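Local coordinates for protein PilX (Neisseria meningitidis, PDB 2OPE) that is a minor type IV pilin that probably takes its place in the pilus filament and modulates bacterial aggregation and adhesion, at residues R72-V77 and M92-D97; Q11-M16 and L88-N93; Q25-N30 and S40-F45. One frame throughout, in Å; residues are numbered along the deposited sequence.

Contacts 2 and 3 use the long helix 5-28, and contact 1 the antiparallel sheet against which it lies in this pilin fold. Contact 1 is the hairpin pairing of strands 74-80 and 89-93, and contact 2 sets the N-terminal half of the helix on the second of these strands; their centres lie about 11 Å apart and they share Met-92 and Asn-93. Contact 3, where the C-terminal end of the helix meets helix 35-48, is centred about 13 Å from contact 1 and about 18 Å from contact 2. It meets contact 1 through Arg-72 NH1, 2.9 Å from Leu-28 O, and through Tyr-74. Contacts 2 and 3 do not touch, their nearest atoms being about 8 Å apart.

Contact 1. Residues R72-V77 and M92-D97; sequences RAYSLV and MNSVGD
Ser-94 meets the 72-77 segment with both atoms of its side chain. With chi1 at 45°, OG stands between the backbone N and the carbonyl carbon of its own residue and donates to Arg-72 O at 2.6 Å, in the carbonyl plane and on a lone pair. The same OG accepts a weak bond from Tyr-74 N at 3.4 Å. In Tyr-74, too, CG stands between backbone N and carbonyl carbon (chi1 61°), which brings one ring face to Ser-94 CB, 3.5 Å from the centroid, a CH-pi contact offset toward the CE2-CZ rim. Beyond the ring, the phenol OH is hydrogen-bonded to Asn-20 OD1, so the tyrosine links the hairpin to helix 5-28. The setting is the open end of an antiparallel beta hairpin, where strand 89-93 runs out into a type I turn from Asn-93 to Gly-96. Ser-94 N still reaches Tyr-74 O at 2.9 Å. Further along, Leu-76 and Met-92 form a hydrogen-bonded pair, with Met-92 N 2.8 Å from Leu-76 O. On the sheet face turned to helix 5-28, their side chains cross obliquely: Met-92 CG packs 4.0 Å from Leu-76 CB and almost as near to its CD1.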
loop_
_atom_site.group_PDB
_atom_site.type_symbol
_atom_site.label_atom_id
_atom_site.label_comp_id
_atom_site.label_asym_id
_atom_site.label_seq_id
_atom_site.Cartn_x
_atom_site.Cartn_y
_atom_site.Cartn_z
ATOM N N ARG A 72 -4.483 4.310 13.039
ATOM C CA ARG A 72 -3.198 3.621 13.130
ATOM C C ARG A 72 -3.266 2.225 12.558
ATOM O O ARG A 72 -2.222 1.657 12.195
ATOM C CB ARG A 72 -2.703 3.585 14.574
ATOM C CG ARG A 72 -2.355 4.997 15.112
ATOM C CD ARG A 72 -1.860 4.987 16.555
ATOM N NE ARG A 72 -1.194 6.254 16.816
ATOM C CZ ARG A 72 -1.841 7.343 17.172
ATOM N NH1 ARG A 72 -1.192 8.476 17.358
ATOM N NH2 ARG A 72 -3.146 7.298 17.329
ATOM N N ALA A 73 -4.482 1.656 12.507
ATOM C CA ALA A 73 -4.757 0.425 11.746
ATOM C C ALA A 73 -5.166 0.809 10.339
ATOM O O ALA A 73 -6.334 1.132 10.099
ATOM C CB ALA A 73 -5.849 -0.353 12.366
ATOM N N TYR A 74 -4.218 0.814 9.416
ATOM C CA TYR A 74 -4.533 1.092 8.009
ATOM C C TYR A 74 -3.775 0.044 7.188
ATOM O O TYR A 74 -2.937 -0.686 7.706
ATOM C CB TYR A 74 -4.126 2.521 7.578
ATOM C CG TYR A 74 -2.600 2.766 7.717
ATOM C CD1 TYR A 74 -1.709 2.265 6.754
ATOM C CD2 TYR A 74 -2.061 3.428 8.832
ATOM C CE1 TYR A 74 -0.349 2.437 6.863
ATOM C CE2 TYR A 74 -0.674 3.607 8.948
ATOM C CZ TYR A 74 0.186 3.092 7.948
ATOM O OH TYR A 74 1.566 3.178 8.040
ATOM N N SER A 75 -4.075 -0.007 5.907
ATOM C CA SER A 75 -3.293 -0.767 4.962
ATOM C C SER A 75 -2.963 0.089 3.733
ATOM O O SER A 75 -3.650 1.069 3.424
ATOM C CB SER A 75 -4.060 -2.000 4.556
ATOM O OG SER A 75 -5.264 -1.627 3.994
ATOM N N LEU A 76 -1.886 -0.274 3.059
ATOM C CA LEU A 76 -1.515 0.357 1.830
ATOM C C LEU A 76 -1.818 -0.602 0.704
ATOM O O LEU A 76 -1.509 -1.782 0.783
ATOM C CB LEU A 76 -0.025 0.692 1.839
ATOM C CG LEU A 76 0.494 1.623 2.926
ATOM C CD1 LEU A 76 2.061 1.672 2.901
ATOM C CD2 LEU A 76 -0.101 2.999 2.736
ATOM N N VAL A 77 -2.412 -0.085 -0.360
ATOM C CA VAL A 77 -2.682 -0.866 -1.567
ATOM C C VAL A 77 -1.827 -0.315 -2.741
ATOM O O VAL A 77 -1.770 0.876 -2.983
ATOM C CB VAL A 77 -4.213 -0.816 -1.870
ATOM C CG1 VAL A 77 -4.567 -1.444 -3.163
ATOM C CG2 VAL A 77 -4.997 -1.467 -0.732
ATOM N N MET A 92 -0.276 -3.975 2.092
ATOM C CA MET A 92 0.328 -4.196 3.413
ATOM C C MET A 92 -0.391 -3.467 4.574
ATOM O O MET A 92 -1.149 -2.498 4.381
ATOM C CB MET A 92 1.871 -3.910 3.384
ATOM C CG MET A 92 2.228 -2.455 2.996
ATOM S SD MET A 92 3.978 -2.038 2.810
ATOM C CE MET A 92 4.589 -3.144 1.542
ATOM N N ASN A 93 -0.156 -4.018 5.766
ATOM C CA ASN A 93 -0.526 -3.550 7.115
ATOM C C ASN A 93 0.321 -2.376 7.580
ATOM O O ASN A 93 1.505 -2.341 7.238
ATOM C CB ASN A 93 -0.125 -4.697 8.139
ATOM C CG ASN A 93 -1.250 -5.579 8.396
ATOM O OD1 ASN A 93 -2.361 -5.142 8.139
ATOM N ND2 ASN A 93 -1.035 -6.828 8.820
ATOM N N SER A 94 -0.226 -1.521 8.449
ATOM C CA SER A 94 0.616 -0.632 9.254
ATOM C C SER A 94 1.437 -1.381 10.237
ATOM O O SER A 94 2.337 -0.800 10.816
ATOM C CB SER A 94 -0.187 0.381 10.071
ATOM O OG SER A 94 -1.266 -0.252 10.702
ATOM N N VAL A 95 1.079 -2.641 10.478
ATOM C CA VAL A 95 1.770 -3.508 11.428
ATOM C C VAL A 95 2.962 -4.234 10.772
ATOM O O VAL A 95 3.758 -4.893 11.429
ATOM C CB VAL A 95 0.782 -4.552 12.034
ATOM C CG1 VAL A 95 1.538 -5.716 12.576
ATOM C CG2 VAL A 95 -0.060 -3.922 13.146
ATOM N N GLY A 96 3.043 -4.172 9.456
ATOM C CA GLY A 96 4.215 -4.679 8.755
ATOM C C GLY A 96 4.038 -5.945 7.944
ATOM O O GLY A 96 4.967 -6.356 7.265
ATOM N N ASP A 97 2.859 -6.575 7.994
ATOM C CA ASP A 97 2.599 -7.738 7.142
ATOM C C ASP A 97 2.310 -7.273 5.719
ATOM O O ASP A 97 1.339 -6.572 5.490
ATOM C CB ASP A 97 1.432 -8.557 7.652
ATOM C CG ASP A 97 1.494 -8.801 9.140
ATOM O OD1 ASP A 97 0.480 -8.540 9.826
ATOM O OD2 ASP A 97 2.565 -9.265 9.625
#

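Contact 2. Residues Q11-M16 and L88-N93; sequences QLYTEM and LSVWMN
A chi1 of 177° sets CG of Tyr-13 anti to the backbone N and carries the ring toward the C-terminal end of the helix segment, and a bend at chi3 (59°) turns the methyl of Met-92 onto the ring. Met-92 CE sits over one ring face, 4.0 Å from the centroid and displaced toward the CE1 rim. The methyl is held from a second side by Met-16 CB at 3.5 Å, and Tyr-13 O lies 3.7 Å from the same CE. Met-16 is also bent at its last torsion; its sulfur rests against the strand, SD lying 3.6 Å from Val-90 CG1. The two branches of Val-90 divide the work. CG1 fits between Met-16 and Tyr-13, whose CD1 is 3.8 Å away, while CG2 faces Leu-12 CD2 at 4.0 Å. Trp-91, alternating to the other face of the sheet, hydrogen-bonds through NE1 to Leu-111 O and stacks with Tyr-99 and His-110. The side chains meet through carbon and sulfur, without hydrogen bonds between the two segments, whose short axes approach to 8.5 Å at 24°, running nearly parallel. A long N-terminal helix laid on an antiparallel sheet in this way is the hallmark of the type IV pilin fold.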
loop_
_atom_site.group_PDB
_atom_site.type_symbol
_atom_site.label_atom_id
_atom_site.label_comp_id
_atom_site.label_asym_id
_atom_site.label_seq_id
_atom_site.Cartn_x
_atom_site.Cartn_y
_atom_site.Cartn_z
ATOM N N GLN A 11 9.993 -3.776 -6.754
ATOM C CA GLN A 11 10.330 -2.401 -6.389
ATOM C C GLN A 11 9.142 -1.707 -5.739
ATOM O O GLN A 11 9.320 -0.942 -4.813
ATOM C CB GLN A 11 10.837 -1.605 -7.595
ATOM C CG GLN A 11 11.940 -2.327 -8.359
ATOM C CD GLN A 11 12.492 -1.499 -9.502
ATOM O OE1 GLN A 11 12.581 -0.262 -9.411
ATOM N NE2 GLN A 11 12.867 -2.166 -10.577
ATOM N N LEU A 12 7.938 -1.941 -6.252
ATOM C CA LEU A 12 6.702 -1.396 -5.641
ATOM C C LEU A 12 6.621 -1.881 -4.190
ATOM O O LEU A 12 6.293 -1.114 -3.265
ATOM C CB LEU A 12 5.462 -1.856 -6.421
ATOM C CG LEU A 12 4.094 -1.449 -5.886
ATOM C CD1 LEU A 12 3.945 0.088 -5.921
ATOM C CD2 LEU A 12 2.958 -2.143 -6.639
ATOM N N TYR A 13 6.971 -3.143 -3.966
ATOM C CA TYR A 13 6.860 -3.660 -2.629
ATOM C C TYR A 13 7.783 -2.827 -1.727
ATOM O O TYR A 13 7.343 -2.274 -0.695
ATOM C CB TYR A 13 7.174 -5.161 -2.566
ATOM C CG TYR A 13 7.104 -5.639 -1.136
ATOM C CD1 TYR A 13 5.908 -6.091 -0.598
ATOM C CD2 TYR A 13 8.225 -5.563 -0.290
ATOM C CE1 TYR A 13 5.840 -6.479 0.722
ATOM C CE2 TYR A 13 8.140 -5.928 1.007
ATOM C CZ TYR A 13 6.958 -6.382 1.519
ATOM O OH TYR A 13 6.886 -6.782 2.850
ATOM N N THR A 14 9.035 -2.696 -2.155
ATOM C CA THR A 14 10.062 -1.954 -1.445
ATOM C C THR A 14 9.737 -0.463 -1.278
ATOM O O THR A 14 10.082 0.130 -0.270
ATOM C CB THR A 14 11.432 -2.157 -2.146
ATOM O OG1 THR A 14 11.731 -3.546 -2.101
ATOM C CG2 THR A 14 12.586 -1.386 -1.456
ATOM N N GLU A 15 9.055 0.134 -2.244
ATOM C CA GLU A 15 8.654 1.534 -2.092
ATOM C C GLU A 15 7.594 1.615 -1.006
ATOM O O GLU A 15 7.563 2.568 -0.213
ATOM C CB GLU A 15 8.097 2.110 -3.403
ATOM C CG GLU A 15 9.149 2.285 -4.475
ATOM C CD GLU A 15 9.839 3.625 -4.437
ATOM O OE1 GLU A 15 9.556 4.435 -3.564
ATOM O OE2 GLU A 15 10.659 3.891 -5.301
ATOM N N MET A 16 6.712 0.624 -0.973
ATOM C CA MET A 16 5.556 0.709 -0.077
ATOM C C MET A 16 6.031 0.516 1.322
ATOM O O MET A 16 5.539 1.196 2.193
ATOM C CB MET A 16 4.428 -0.259 -0.455
ATOM C CG MET A 16 3.766 0.186 -1.737
ATOM S SD MET A 16 2.577 -0.979 -2.325
ATOM C CE MET A 16 1.303 -1.098 -0.996
ATOM N N LEU A 88 0.119 -7.466 -11.500
ATOM C CA LEU A 88 0.700 -7.772 -10.212
ATOM C C LEU A 88 0.517 -6.562 -9.326
ATOM O O LEU A 88 0.740 -5.430 -9.766
ATOM C CB LEU A 88 2.201 -8.124 -10.327
ATOM C CG LEU A 88 2.612 -9.364 -11.143
ATOM C CD1 LEU A 88 4.099 -9.638 -11.124
ATOM C CD2 LEU A 88 1.809 -10.605 -10.736
ATOM N N SER A 89 0.177 -6.816 -8.064
ATOM C CA SER A 89 -0.084 -5.744 -7.125
ATOM C C SER A 89 0.542 -6.072 -5.770
ATOM O O SER A 89 1.204 -7.101 -5.622
ATOM C CB SER A 89 -1.586 -5.504 -7.016
ATOM O OG SER A 89 -2.135 -5.303 -8.321
ATOM N N VAL A 90 0.357 -5.178 -4.794
ATOM C CA VAL A 90 0.871 -5.365 -3.440
ATOM C C VAL A 90 -0.148 -4.762 -2.476
ATOM O O VAL A 90 -0.822 -3.766 -2.837
ATOM C CB VAL A 90 2.226 -4.642 -3.304
ATOM C CG1 VAL A 90 2.688 -4.546 -1.883
ATOM C CG2 VAL A 90 3.284 -5.328 -4.182
ATOM N N TRP A 91 -0.301 -5.353 -1.276
ATOM C CA TRP A 91 -0.892 -4.594 -0.171
ATOM C C TRP A 91 -0.103 -4.847 1.104
ATOM O O TRP A 91 0.651 -5.820 1.196
ATOM C CB TRP A 91 -2.416 -4.849 0.010
ATOM C CG TRP A 91 -2.756 -6.186 0.639
ATOM C CD1 TRP A 91 -2.853 -7.394 -0.000
ATOM C CD2 TRP A 91 -3.008 -6.450 2.040
ATOM N NE1 TRP A 91 -3.169 -8.391 0.910
ATOM C CE2 TRP A 91 -3.240 -7.842 2.169
ATOM C CE3 TRP A 91 -3.012 -5.655 3.198
ATOM C CZ2 TRP A 91 -3.495 -8.448 3.415
ATOM C CZ3 TRP A 91 -3.281 -6.255 4.411
ATOM C CH2 TRP A 91 -3.511 -7.639 4.512
ATOM N N MET A 92 -0.276 -3.975 2.092
ATOM C CA MET A 92 0.328 -4.196 3.413
ATOM C C MET A 92 -0.391 -3.467 4.574
ATOM O O MET A 92 -1.149 -2.498 4.381
ATOM C CB MET A 92 1.871 -3.910 3.384
ATOM C CG MET A 92 2.228 -2.455 2.996
ATOM S SD MET A 92 3.978 -2.038 2.810
ATOM C CE MET A 92 4.589 -3.144 1.542
ATOM N N ASN A 93 -0.156 -4.018 5.766
ATOM C CA ASN A 93 -0.526 -3.550 7.115
ATOM C C ASN A 93 0.321 -2.376 7.580
ATOM O O ASN A 93 1.505 -2.341 7.238
ATOM C CB ASN A 93 -0.125 -4.697 8.139
ATOM C CG ASN A 93 -1.250 -5.579 8.396
ATOM O OD1 ASN A 93 -2.361 -5.142 8.139
ATOM N ND2 ASN A 93 -1.035 -6.828 8.820
#

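Contact 3. Residues Q25-N30 and S40-F45; sequences QFILKN and SKLERF
Ile-27 does most of the apolar work, meeting three residues of the 40-45 helix segment with its two branches. Its chi1 of -57° places CG2 opposite the backbone N and sends the CG1 arm, extended at chi2, out to the CD1 methyl. CG2 rests against the root of Lys-41, 3.9 Å from CB, and against the fork of Leu-42, 4.0 Å from CG. CD1 reaches Phe-45, where it packs 3.7 Å from CB and approaches the ring obliquely at CG and CD1. Leu-28 adds a second apolar touch: its CD2 lies 3.9 Å from Leu-42 CD1, the two leucines crossing at about a right angle. Leu-42 is the buried member of the group, with Tyr-74 and Phe-65 of the sheet also against it, so its side chain lies in the angle between its own helix, helix 5-28 and the strands.

The polar links pass through water or residues outside the two segments. Lys-41 stretches out beyond CG, and its NZ donates at 3.2 Å to a water that in turn gives a weak bond to Phe-26 O at 3.5 Å. The same ammonium forms a salt bridge with Asp-33 in the connection between the helices. Asn-30 OD1 accepts from the backbone N of Leu-32, two residues on, in an Asx-turn arrangement, with Asp-33 N as a second donor.

The chemistry is that of a small helix-helix interface at the surface: contact between side chains is carried by aliphatic carbons, with the Phe-45 ring at one end, whereas the charge of Lys-41 is met by Asp-33 and water. The aliphatic part of that lysine thus shares the apolar packing while its end stays in a polar setting.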
loop_
_atom_site.group_PDB
_atom_site.type_symbol
_atom_site.label_atom_id
_atom_site.label_comp_id
_atom_site.label_asym_id
_atom_site.label_seq_id
_atom_site.Cartn_x
_atom_site.Cartn_y
_atom_site.Cartn_z
ATOM N N GLN A 25 6.530 6.256 11.633
ATOM C CA GLN A 25 7.516 6.889 12.509
ATOM C C GLN A 25 7.326 8.419 12.542
ATOM O O GLN A 25 7.744 9.065 13.482
ATOM C CB GLN A 25 8.919 6.575 11.990
ATOM C CG GLN A 25 9.277 5.112 12.038
ATOM C CD GLN A 25 9.215 4.519 13.473
ATOM O OE1 GLN A 25 9.497 5.187 14.471
ATOM N NE2 GLN A 25 8.816 3.276 13.556
ATOM N N PHE A 26 6.714 8.977 11.492
ATOM C CA PHE A 26 6.489 10.402 11.415
ATOM C C PHE A 26 5.019 10.772 11.524
ATOM O O PHE A 26 4.709 11.889 11.875
ATOM C CB PHE A 26 7.137 11.020 10.141
ATOM C CG PHE A 26 8.662 10.981 10.185
ATOM C CD1 PHE A 26 9.393 12.029 10.761
ATOM C CD2 PHE A 26 9.365 9.877 9.728
ATOM C CE1 PHE A 26 10.769 11.978 10.829
ATOM C CE2 PHE A 26 10.758 9.843 9.789
ATOM C CZ PHE A 26 11.445 10.883 10.316
ATOM N N ILE A 27 4.091 9.885 11.206
ATOM C CA ILE A 27 2.696 10.308 11.303
ATOM C C ILE A 27 1.966 9.669 12.508
ATOM O O ILE A 27 1.407 10.380 13.364
ATOM C CB ILE A 27 1.937 10.104 9.984
ATOM C CG1 ILE A 27 2.664 10.871 8.876
ATOM C CG2 ILE A 27 0.455 10.613 10.114
ATOM C CD1 ILE A 27 2.033 10.752 7.480
ATOM N N LEU A 28 2.000 8.337 12.562
ATOM C CA LEU A 28 1.409 7.590 13.655
ATOM C C LEU A 28 2.021 7.979 15.004
ATOM O O LEU A 28 1.324 7.996 16.036
ATOM C CB LEU A 28 1.587 6.092 13.416
ATOM C CG LEU A 28 0.903 5.577 12.145
ATOM C CD1 LEU A 28 0.782 4.072 12.243
ATOM C CD2 LEU A 28 -0.466 6.205 11.956
ATOM N N LYS A 29 3.295 8.350 14.977
ATOM C CA LYS A 29 4.079 8.504 16.191
ATOM C C LYS A 29 3.828 9.837 16.886
ATOM O O LYS A 29 4.126 9.988 18.059
ATOM C CB LYS A 29 5.566 8.365 15.856
ATOM C CG LYS A 29 6.425 7.793 16.918
ATOM C CD LYS A 29 7.891 7.895 16.514
ATOM C CE LYS A 29 8.764 6.948 17.306
ATOM N NZ LYS A 29 10.243 7.089 16.980
ATOM N N ASN A 30 3.285 10.801 16.166
ATOM C CA ASN A 30 2.859 12.051 16.764
ATOM C C ASN A 30 2.006 11.745 18.001
ATOM O O ASN A 30 0.981 11.038 17.920
ATOM C CB ASN A 30 2.076 12.876 15.746
ATOM C CG ASN A 30 1.805 14.275 16.218
ATOM O OD1 ASN A 30 1.036 14.470 17.154
ATOM N ND2 ASN A 30 2.412 15.272 15.553
ATOM N N SER A 40 -6.210 12.251 7.878
ATOM C CA SER A 40 -6.009 13.066 6.673
ATOM C C SER A 40 -4.544 13.263 6.344
ATOM O O SER A 40 -4.177 13.303 5.175
ATOM C CB SER A 40 -6.775 14.417 6.697
ATOM O OG SER A 40 -6.713 15.025 7.957
ATOM N N LYS A 41 -3.709 13.409 7.368
ATOM C CA LYS A 41 -2.248 13.384 7.137
ATOM C C LYS A 41 -1.783 12.106 6.420
ATOM O O LYS A 41 -1.082 12.191 5.407
ATOM C CB LYS A 41 -1.472 13.618 8.425
ATOM C CG LYS A 41 -1.425 15.098 8.878
ATOM C CD LYS A 41 -0.603 15.206 10.150
ATOM C CE LYS A 41 -0.547 16.642 10.754
ATOM N NZ LYS A 41 0.103 16.613 12.115
ATOM N N LEU A 42 -2.225 10.933 6.863
ATOM C CA LEU A 42 -1.833 9.728 6.143
ATOM C C LEU A 42 -2.214 9.809 4.673
ATOM O O LEU A 42 -1.407 9.497 3.789
ATOM C CB LEU A 42 -2.472 8.474 6.771
ATOM C CG LEU A 42 -1.824 8.053 8.102
ATOM C CD1 LEU A 42 -2.757 7.133 8.899
ATOM C CD2 LEU A 42 -0.442 7.422 7.894
ATOM N N GLU A 43 -3.466 10.212 4.429
ATOM C CA GLU A 43 -4.048 10.334 3.085
ATOM C C GLU A 43 -3.299 11.338 2.205
ATOM O O GLU A 43 -3.052 11.071 1.039
ATOM C CB GLU A 43 -5.574 10.641 3.177
ATOM C CG GLU A 43 -6.388 9.498 3.852
ATOM C CD GLU A 43 -7.855 9.847 4.109
ATOM O OE1 GLU A 43 -8.232 11.035 4.061
ATOM O OE2 GLU A 43 -8.656 8.920 4.361
ATOM N N ARG A 44 -2.956 12.499 2.738
ATOM C CA ARG A 44 -2.169 13.479 1.976
ATOM C C ARG A 44 -0.775 12.977 1.708
ATOM O O ARG A 44 -0.257 13.141 0.620
ATOM C CB ARG A 44 -2.059 14.796 2.739
ATOM C CG ARG A 44 -2.926 15.864 2.186
ATOM C CD ARG A 44 -2.872 17.093 3.041
ATOM N NE ARG A 44 -3.409 16.796 4.361
ATOM C CZ ARG A 44 -4.634 17.135 4.736
ATOM N NH1 ARG A 44 -5.057 16.839 5.968
ATOM N NH2 ARG A 44 -5.426 17.794 3.880
ATOM N N PHE A 45 -0.141 12.403 2.724
ATOM C CA PHE A 45 1.240 12.004 2.588
ATOM C C PHE A 45 1.353 10.906 1.539
ATOM O O PHE A 45 2.101 11.021 0.585
ATOM C CB PHE A 45 1.860 11.503 3.899
ATOM C CG PHE A 45 3.223 10.905 3.682
ATOM C CD1 PHE A 45 3.473 9.545 3.939
ATOM C CD2 PHE A 45 4.206 11.655 3.078
ATOM C CE1 PHE A 45 4.726 8.998 3.684
ATOM C CE2 PHE A 45 5.457 11.111 2.817
ATOM C CZ PHE A 45 5.716 9.781 3.117
HETATM O O HOH W 1 2.705 14.749 11.901
#